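Local coordinates for Tat-secreted protein Rv2525c (Mycobacterium tuberculosis, PDB 4PMQ), which may act as a peptidoglycan hydrolase with glycosidase activity and shows esterase activity in vitro toward p-nitrophenyl esters, with a preference for the butyrate, at residues A28-D34 / I62-Y68; S157-N163 / A174-Q179. All coordinates share one frame; numbering follows the deposited sequence.

Overall arrangement
Both contacts join neighbouring parallel strands of one curled sheet, and both are largely buried. Contact 1 ties strand 27-31 to strand 61-66 across a beta-alpha-beta unit that includes helix 49-57. Contact 2 pairs strand 158-161 with strand 177-181 after a connection that has no helix. Their centres lie about 14 Å apart, yet they meet inside the barrel: Ile-29 CG2 packs 3.5 Å from Trp-160 CZ3, and Cys-65 and Leu-177 add to the same apolar cluster. Beyond that shared core the chemistry diverges. Contact 1 runs out into a serine, tyrosines and bridging waters, whereas contact 2 is flanked by histidines and amides.

Contact 1. Residues A28-D34 / I62-Y68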
loop_
_atom_site.group_PDB
_atom_site.type_symbol
_atom_site.label_atom_id
_atom_site.label_comp_id
_atom_site.label_asym_id
_atom_site.label_seq_id
_atom_site.Cartn_x
_atom_site.Cartn_y
_atom_site.Cartn_z
ATOM N N ALA A 28 9.148 5.808 2.581
ATOM C CA ALA A 28 8.065 5.911 1.614
ATOM C C ALA A 28 7.359 4.572 1.447
ATOM O O ALA A 28 7.990 3.525 1.629
ATOM C CB ALA A 28 8.621 6.364 0.272
ATOM N N ILE A 29 6.070 4.614 1.089
ATOM C CA ILE A 29 5.254 3.430 0.757
ATOM C C ILE A 29 5.182 3.487 -0.743
ATOM O O ILE A 29 4.662 4.472 -1.280
ATOM C CB ILE A 29 3.831 3.417 1.417
ATOM C CG1 ILE A 29 3.902 3.577 2.954
ATOM C CG2 ILE A 29 3.117 2.110 1.030
ATOM C CD1 ILE A 29 2.636 3.997 3.596
ATOM N N ARG A 30 5.726 2.475 -1.418
ATOM C CA ARG A 30 5.915 2.506 -2.852
ATOM C C ARG A 30 5.232 1.354 -3.587
ATOM O O ARG A 30 5.110 0.237 -3.071
ATOM C CB ARG A 30 7.441 2.507 -3.125
ATOM C CG ARG A 30 8.151 3.760 -2.545
ATOM C CD ARG A 30 7.721 5.040 -3.255
ATOM N NE ARG A 30 8.257 5.001 -4.609
ATOM C CZ ARG A 30 7.543 4.827 -5.717
ATOM N NH1 ARG A 30 6.211 4.753 -5.659
ATOM N NH2 ARG A 30 8.155 4.730 -6.896
ATOM N N TYR A 31 4.807 1.637 -4.837
ATOM C CA TYR A 31 4.043 0.703 -5.628
ATOM C C TYR A 31 4.851 -0.408 -6.240
ATOM O O TYR A 31 5.799 -0.161 -7.002
ATOM C CB TYR A 31 3.355 1.454 -6.774
ATOM C CG TYR A 31 2.294 2.399 -6.288
ATOM C CD1 TYR A 31 1.043 1.925 -5.891
ATOM C CD2 TYR A 31 2.539 3.767 -6.198
ATOM C CE1 TYR A 31 0.046 2.789 -5.462
ATOM C CE2 TYR A 31 1.547 4.647 -5.756
ATOM C CZ TYR A 31 0.300 4.148 -5.397
ATOM O OH TYR A 31 -0.704 4.984 -4.968
ATOM N N VAL A 32 4.372 -1.631 -6.016
ATOM C CA VAL A 32 4.922 -2.810 -6.681
ATOM C C VAL A 32 3.863 -3.254 -7.724
ATOM O O VAL A 32 3.462 -4.412 -7.790
ATOM C CB VAL A 32 5.357 -3.924 -5.695
ATOM C CG1 VAL A 32 6.581 -3.471 -4.893
ATOM C CG2 VAL A 32 4.215 -4.353 -4.751
ATOM N N SER A 33 3.426 -2.285 -8.547
ATOM C CA SER A 33 2.386 -2.464 -9.568
ATOM C C SER A 33 2.754 -1.852 -10.898
ATOM O O SER A 33 3.533 -0.905 -10.971
ATOM C CB SER A 33 1.098 -1.788 -9.115
ATOM O OG SER A 33 0.689 -2.259 -7.857
ATOM N N ASP A 34 2.142 -2.372 -11.961
ATOM C CA ASP A 34 2.295 -1.838 -13.306
ATOM C C ASP A 34 1.440 -0.594 -13.454
ATOM O O ASP A 34 0.558 -0.333 -12.625
ATOM C CB ASP A 34 1.860 -2.890 -14.338
ATOM C CG ASP A 34 2.769 -4.111 -14.368
ATOM O OD1 ASP A 34 3.989 -3.944 -14.586
ATOM O OD2 ASP A 34 2.261 -5.224 -14.166
ATOM N N ILE A 62 11.363 1.543 3.648
ATOM C CA ILE A 62 10.576 1.264 2.444
ATOM C C ILE A 62 9.462 0.329 2.829
ATOM O O ILE A 62 9.697 -0.621 3.586
ATOM C CB ILE A 62 11.433 0.644 1.291
ATOM C CG1 ILE A 62 12.698 1.492 1.015
ATOM C CG2 ILE A 62 10.586 0.445 -0.010
ATOM C CD1 ILE A 62 13.785 0.823 0.135
ATOM N N VAL A 63 8.282 0.549 2.247
ATOM C CA VAL A 63 7.114 -0.306 2.438
ATOM C C VAL A 63 6.501 -0.534 1.064
ATOM O O VAL A 63 6.411 0.418 0.292
ATOM C CB VAL A 63 6.082 0.317 3.420
ATOM C CG1 VAL A 63 4.839 -0.565 3.524
ATOM C CG2 VAL A 63 6.703 0.509 4.810
ATOM N N SER A 64 5.996 -1.741 0.798
ATOM C CA SER A 64 5.404 -2.022 -0.515
ATOM C C SER A 64 3.874 -1.998 -0.498
ATOM O O SER A 64 3.256 -2.529 0.425
ATOM C CB SER A 64 5.837 -3.396 -1.016
ATOM O OG SER A 64 7.226 -3.460 -1.284
ATOM N N CYS A 65 3.271 -1.429 -1.559
ATOM C CA CYS A 65 1.828 -1.475 -1.700
ATOM C C CYS A 65 1.489 -1.790 -3.140
ATOM O O CYS A 65 2.316 -1.607 -4.037
ATOM C CB CYS A 65 1.171 -0.177 -1.244
ATOM S SG CYS A 65 1.575 1.245 -2.281
ATOM N N TYR A 66 0.303 -2.290 -3.350
ATOM C CA TYR A 66 -0.105 -2.691 -4.689
ATOM C C TYR A 66 -1.407 -2.051 -5.065
ATOM O O TYR A 66 -2.388 -2.240 -4.353
ATOM C CB TYR A 66 -0.269 -4.228 -4.748
ATOM C CG TYR A 66 -0.553 -4.734 -6.144
ATOM C CD1 TYR A 66 -1.847 -4.693 -6.676
ATOM C CD2 TYR A 66 0.470 -5.238 -6.943
ATOM C CE1 TYR A 66 -2.106 -5.107 -7.982
ATOM C CE2 TYR A 66 0.227 -5.645 -8.261
ATOM C CZ TYR A 66 -1.062 -5.572 -8.773
ATOM O OH TYR A 66 -1.324 -6.009 -10.044
ATOM N N GLN A 67 -1.449 -1.392 -6.212
ATOM C CA GLN A 67 -2.703 -0.895 -6.790
ATOM C C GLN A 67 -2.508 -0.795 -8.272
ATOM O O GLN A 67 -1.678 -0.008 -8.726
ATOM C CB GLN A 67 -3.164 0.447 -6.215
ATOM C CG GLN A 67 -4.571 0.793 -6.754
ATOM C CD GLN A 67 -5.224 2.013 -6.189
ATOM O OE1 GLN A 67 -4.828 2.549 -5.156
ATOM N NE2 GLN A 67 -6.302 2.432 -6.839
ATOM N N TYR A 68 -3.267 -1.583 -9.014
ATOM C CA TYR A 68 -3.167 -1.541 -10.465
ATOM C C TYR A 68 -4.347 -0.750 -11.035
ATOM O O TYR A 68 -4.131 0.285 -11.658
ATOM C CB TYR A 68 -3.082 -2.954 -11.070
ATOM C CG TYR A 68 -3.110 -2.942 -12.588
ATOM C CD1 TYR A 68 -1.971 -2.620 -13.328
ATOM C CD2 TYR A 68 -4.266 -3.279 -13.287
ATOM C CE1 TYR A 68 -1.997 -2.600 -14.731
ATOM C CE2 TYR A 68 -4.307 -3.254 -14.684
ATOM C CZ TYR A 68 -3.163 -2.949 -15.403
ATOM O OH TYR A 68 -3.232 -2.950 -16.786
HETATM O O HOH W 1 -1.731 1.375 -12.366
HETATM O O HOH W 2 0.514 -4.734 -11.734
#
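Cys-65 and Ile-29 form the apolar centre, where Ile-29 CG2 lies 3.8 Å from Cys-65 SG. The sulfur also sits over one face of the Tyr-31 ring, 4.1 Å from the ring centroid, in a sulfur-aromatic contact. It is put there by a chi1 of 66°, which tucks SG between the backbone N and the carbonyl carbon. Ile-29 and Val-63 run side by side on this same face of the sheet, which turns toward the barrel interior.

Beneath them the strands form a twisted parallel ladder, crossing at 37°. Arg-30 is gripped from both its backbone ends, its N donating to Val-63 O and its O accepting from Cys-65 N, and Val-32 N then binds Cys-65 O. Ser-64, its OG bonded to His-94 of helix 79-96, points to the opposite face, where Val-32 CG1, just past the strand, packs against it.

Past the strand ends the contact turns polar. Ser-33 OG accepts a bond from Gln-67 N at 2.8 Å, bent to 138° at the hydrogen, carrying the pairing one step past the ladder. The same oxygen lies over a face of the Tyr-66 ring, with Ser-33 CB also above that face. Farther out, one water links Asp-34 O to Tyr-68 O, and another joins the backbone N and OD2 of Asp-34 to Tyr-66 OH. That carboxylate is also paired with Arg-89, and Tyr-66 OH with His-86.

Tyr-31 OH is hydrogen-bonded to a tartrate and a glycerol, probably from the crystallisation liquor, and Gln-67 bonds glycerol through OE1 and Asp-110 through NE2. The contact thus passes from apolar packing in the barrel interior to a polar rim, which may mark a pocket at the strands' C-terminal ends.

Contact 2. Residues S157-N163 / A174-Q179; sequences SYFWQHN and AAHLHQ
His-176 meets Phe-159 through both backbone and ring. Its ND1 accepts from Phe-159 N at 3.0 Å, with the donor tilted 29° out of the imidazole plane, and its own N donates to Phe-159 O. That carbonyl oxygen takes a second, longer bond from Leu-177 N. The bond to ND1 helps steady the imidazole for Tyr-158, whose CD1 edge meets the ring face with centroids 4.9 Å apart.

Gln-161 N binds Leu-177 O, and Gln-161 O takes a straight bond from Gln-179 N. On one face Trp-160 CD1 presses against Leu-177 CB at 3.5 Å, and Gln-179 CB lies beside Trp-160 NE1, which Asn-195 holds. On the other, Gln-161 runs alongside His-178, its CD over one face of the ring and the amide turned 41° from it. His-178 CG is anti to the backbone N (chi1 180°), which lets NE2 donate to Asn-163 OD1 at 2.8 Å, in the imidazole plane and onto a lone pair.

In the second shell, the backbone N of His-172 and O of Tyr-170 bond the Gln-161 amide. Gln-179 reaches Tyr-141 through OE1 and Asp-9 through NE2, and a water ties OE1 to Asn-163 N. The curled, mostly parallel sheet fits the TIM-barrel clan of this glycoside hydrolase-like domain, although no helix links these two strands and strand 177-181 pairs antiparallel with strand 190-197.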
loop_
_atom_site.group_PDB
_atom_site.type_symbol
_atom_site.label_atom_id
_atom_site.label_comp_id
_atom_site.label_asym_id
_atom_site.label_seq_id
_atom_site.Cartn_x
_atom_site.Cartn_y
_atom_site.Cartn_z
ATOM N N SER A 157 -2.484 -9.420 7.692
ATOM C CA SER A 157 -1.647 -9.287 8.891
ATOM C C SER A 157 -1.261 -7.838 9.154
ATOM O O SER A 157 -0.879 -7.504 10.273
ATOM C CB SER A 157 -0.384 -10.144 8.758
ATOM O OG SER A 157 -0.737 -11.518 8.835
ATOM N N TYR A 158 -1.263 -7.002 8.094
ATOM C CA TYR A 158 -0.890 -5.583 8.200
ATOM C C TYR A 158 -2.035 -4.741 7.679
ATOM O O TYR A 158 -2.697 -5.100 6.701
ATOM C CB TYR A 158 0.388 -5.278 7.420
ATOM C CG TYR A 158 1.639 -5.875 8.034
ATOM C CD1 TYR A 158 2.405 -5.145 8.933
ATOM C CD2 TYR A 158 2.091 -7.148 7.660
ATOM C CE1 TYR A 158 3.565 -5.674 9.500
ATOM C CE2 TYR A 158 3.242 -7.701 8.240
ATOM C CZ TYR A 158 3.988 -6.942 9.141
ATOM O OH TYR A 158 5.155 -7.398 9.709
ATOM N N PHE A 159 -2.266 -3.584 8.344
ATOM C CA PHE A 159 -3.408 -2.754 7.986
ATOM C C PHE A 159 -2.989 -1.290 7.847
ATOM O O PHE A 159 -2.332 -0.730 8.724
ATOM C CB PHE A 159 -4.497 -2.936 9.067
ATOM C CG PHE A 159 -4.906 -4.387 9.181
ATOM C CD1 PHE A 159 -5.702 -4.979 8.200
ATOM C CD2 PHE A 159 -4.395 -5.194 10.195
ATOM C CE1 PHE A 159 -6.019 -6.338 8.257
ATOM C CE2 PHE A 159 -4.708 -6.565 10.247
ATOM C CZ PHE A 159 -5.508 -7.128 9.269
ATOM N N TRP A 160 -3.358 -0.685 6.727
ATOM C CA TRP A 160 -3.026 0.704 6.422
ATOM C C TRP A 160 -4.328 1.421 6.176
ATOM O O TRP A 160 -5.025 1.118 5.204
ATOM C CB TRP A 160 -2.093 0.747 5.189
ATOM C CG TRP A 160 -1.790 2.111 4.641
ATOM C CD1 TRP A 160 -1.933 3.316 5.269
ATOM C CD2 TRP A 160 -1.246 2.393 3.343
ATOM N NE1 TRP A 160 -1.523 4.338 4.437
ATOM C CE2 TRP A 160 -1.096 3.796 3.246
ATOM C CE3 TRP A 160 -0.840 1.589 2.263
ATOM C CZ2 TRP A 160 -0.658 4.424 2.074
ATOM C CZ3 TRP A 160 -0.416 2.210 1.099
ATOM C CH2 TRP A 160 -0.285 3.609 1.024
ATOM N N GLN A 161 -4.715 2.287 7.131
ATOM C CA GLN A 161 -6.015 2.928 7.052
ATOM C C GLN A 161 -6.066 4.108 6.109
ATOM O O GLN A 161 -5.205 4.998 6.202
ATOM C CB GLN A 161 -6.458 3.402 8.445
ATOM C CG GLN A 161 -7.851 4.059 8.427
ATOM C CD GLN A 161 -8.215 4.555 9.810
ATOM O OE1 GLN A 161 -7.904 3.893 10.798
ATOM N NE2 GLN A 161 -8.801 5.747 9.901
ATOM N N HIS A 162 -7.130 4.161 5.273
ATOM C CA HIS A 162 -7.467 5.373 4.497
ATOM C C HIS A 162 -8.764 5.936 5.086
ATOM O O HIS A 162 -9.472 5.233 5.806
ATOM C CB HIS A 162 -7.534 5.209 2.973
ATOM C CG HIS A 162 -8.632 4.352 2.425
ATOM N ND1 HIS A 162 -9.967 4.773 2.430
ATOM C CD2 HIS A 162 -8.545 3.193 1.732
ATOM C CE1 HIS A 162 -10.640 3.851 1.753
ATOM N NE2 HIS A 162 -9.832 2.881 1.312
ATOM N N ASN A 163 -9.066 7.191 4.805
ATOM C CA ASN A 163 -10.194 7.857 5.459
ATOM C C ASN A 163 -11.510 7.918 4.648
ATOM O O ASN A 163 -12.471 8.550 5.098
ATOM C CB ASN A 163 -9.749 9.263 5.841
ATOM C CG ASN A 163 -8.770 9.228 6.997
ATOM O OD1 ASN A 163 -8.560 8.173 7.646
ATOM N ND2 ASN A 163 -8.187 10.378 7.302
ATOM N N ALA A 174 -6.053 -1.446 15.278
ATOM C CA ALA A 174 -5.268 -2.525 14.653
ATOM C C ALA A 174 -4.340 -1.996 13.537
ATOM O O ALA A 174 -3.476 -2.743 13.066
ATOM C CB ALA A 174 -6.196 -3.585 14.066
ATOM N N ALA A 175 -4.533 -0.733 13.096
ATOM C CA ALA A 175 -3.755 -0.216 11.952
ATOM C C ALA A 175 -2.276 -0.010 12.294
ATOM O O ALA A 175 -1.923 0.421 13.405
ATOM C CB ALA A 175 -4.353 1.086 11.443
ATOM N N HIS A 176 -1.404 -0.359 11.331
ATOM C CA HIS A 176 0.042 -0.187 11.415
ATOM C C HIS A 176 0.427 1.172 10.856
ATOM O O HIS A 176 1.393 1.778 11.308
ATOM C CB HIS A 176 0.725 -1.293 10.609
ATOM C CG HIS A 176 0.430 -2.650 11.165
ATOM N ND1 HIS A 176 -0.775 -3.285 10.915
ATOM C CD2 HIS A 176 1.137 -3.383 12.056
ATOM C CE1 HIS A 176 -0.729 -4.423 11.585
ATOM N NE2 HIS A 176 0.400 -4.521 12.304
ATOM N N LEU A 177 -0.344 1.644 9.853
ATOM C CA LEU A 177 -0.137 2.892 9.132
ATOM C C LEU A 177 -1.454 3.595 8.967
ATOM O O LEU A 177 -2.476 2.915 8.863
ATOM C CB LEU A 177 0.443 2.598 7.739
ATOM C CG LEU A 177 1.740 1.785 7.732
ATOM C CD1 LEU A 177 2.132 1.328 6.321
ATOM C CD2 LEU A 177 2.896 2.560 8.371
ATOM N N HIS A 178 -1.437 4.926 8.886
ATOM C CA HIS A 178 -2.681 5.693 8.660
ATOM C C HIS A 178 -2.437 6.836 7.665
ATOM O O HIS A 178 -1.608 7.696 7.914
ATOM C CB HIS A 178 -3.239 6.235 9.992
ATOM C CG HIS A 178 -4.499 7.038 9.904
ATOM N ND1 HIS A 178 -4.885 7.849 10.946
ATOM C CD2 HIS A 178 -5.460 7.074 8.942
ATOM C CE1 HIS A 178 -6.040 8.395 10.583
ATOM N NE2 HIS A 178 -6.416 7.984 9.373
ATOM N N GLN A 179 -3.165 6.834 6.551
ATOM C CA GLN A 179 -3.074 7.895 5.553
ATOM C C GLN A 179 -3.857 9.083 6.108
ATOM O O GLN A 179 -5.077 8.973 6.290
ATOM C CB GLN A 179 -3.625 7.400 4.220
ATOM C CG GLN A 179 -3.256 8.328 3.061
ATOM C CD GLN A 179 -3.730 7.713 1.781
ATOM O OE1 GLN A 179 -4.912 7.418 1.634
ATOM N NE2 GLN A 179 -2.826 7.544 0.809
HETATM O O HOH W 3 -7.044 8.633 3.104
#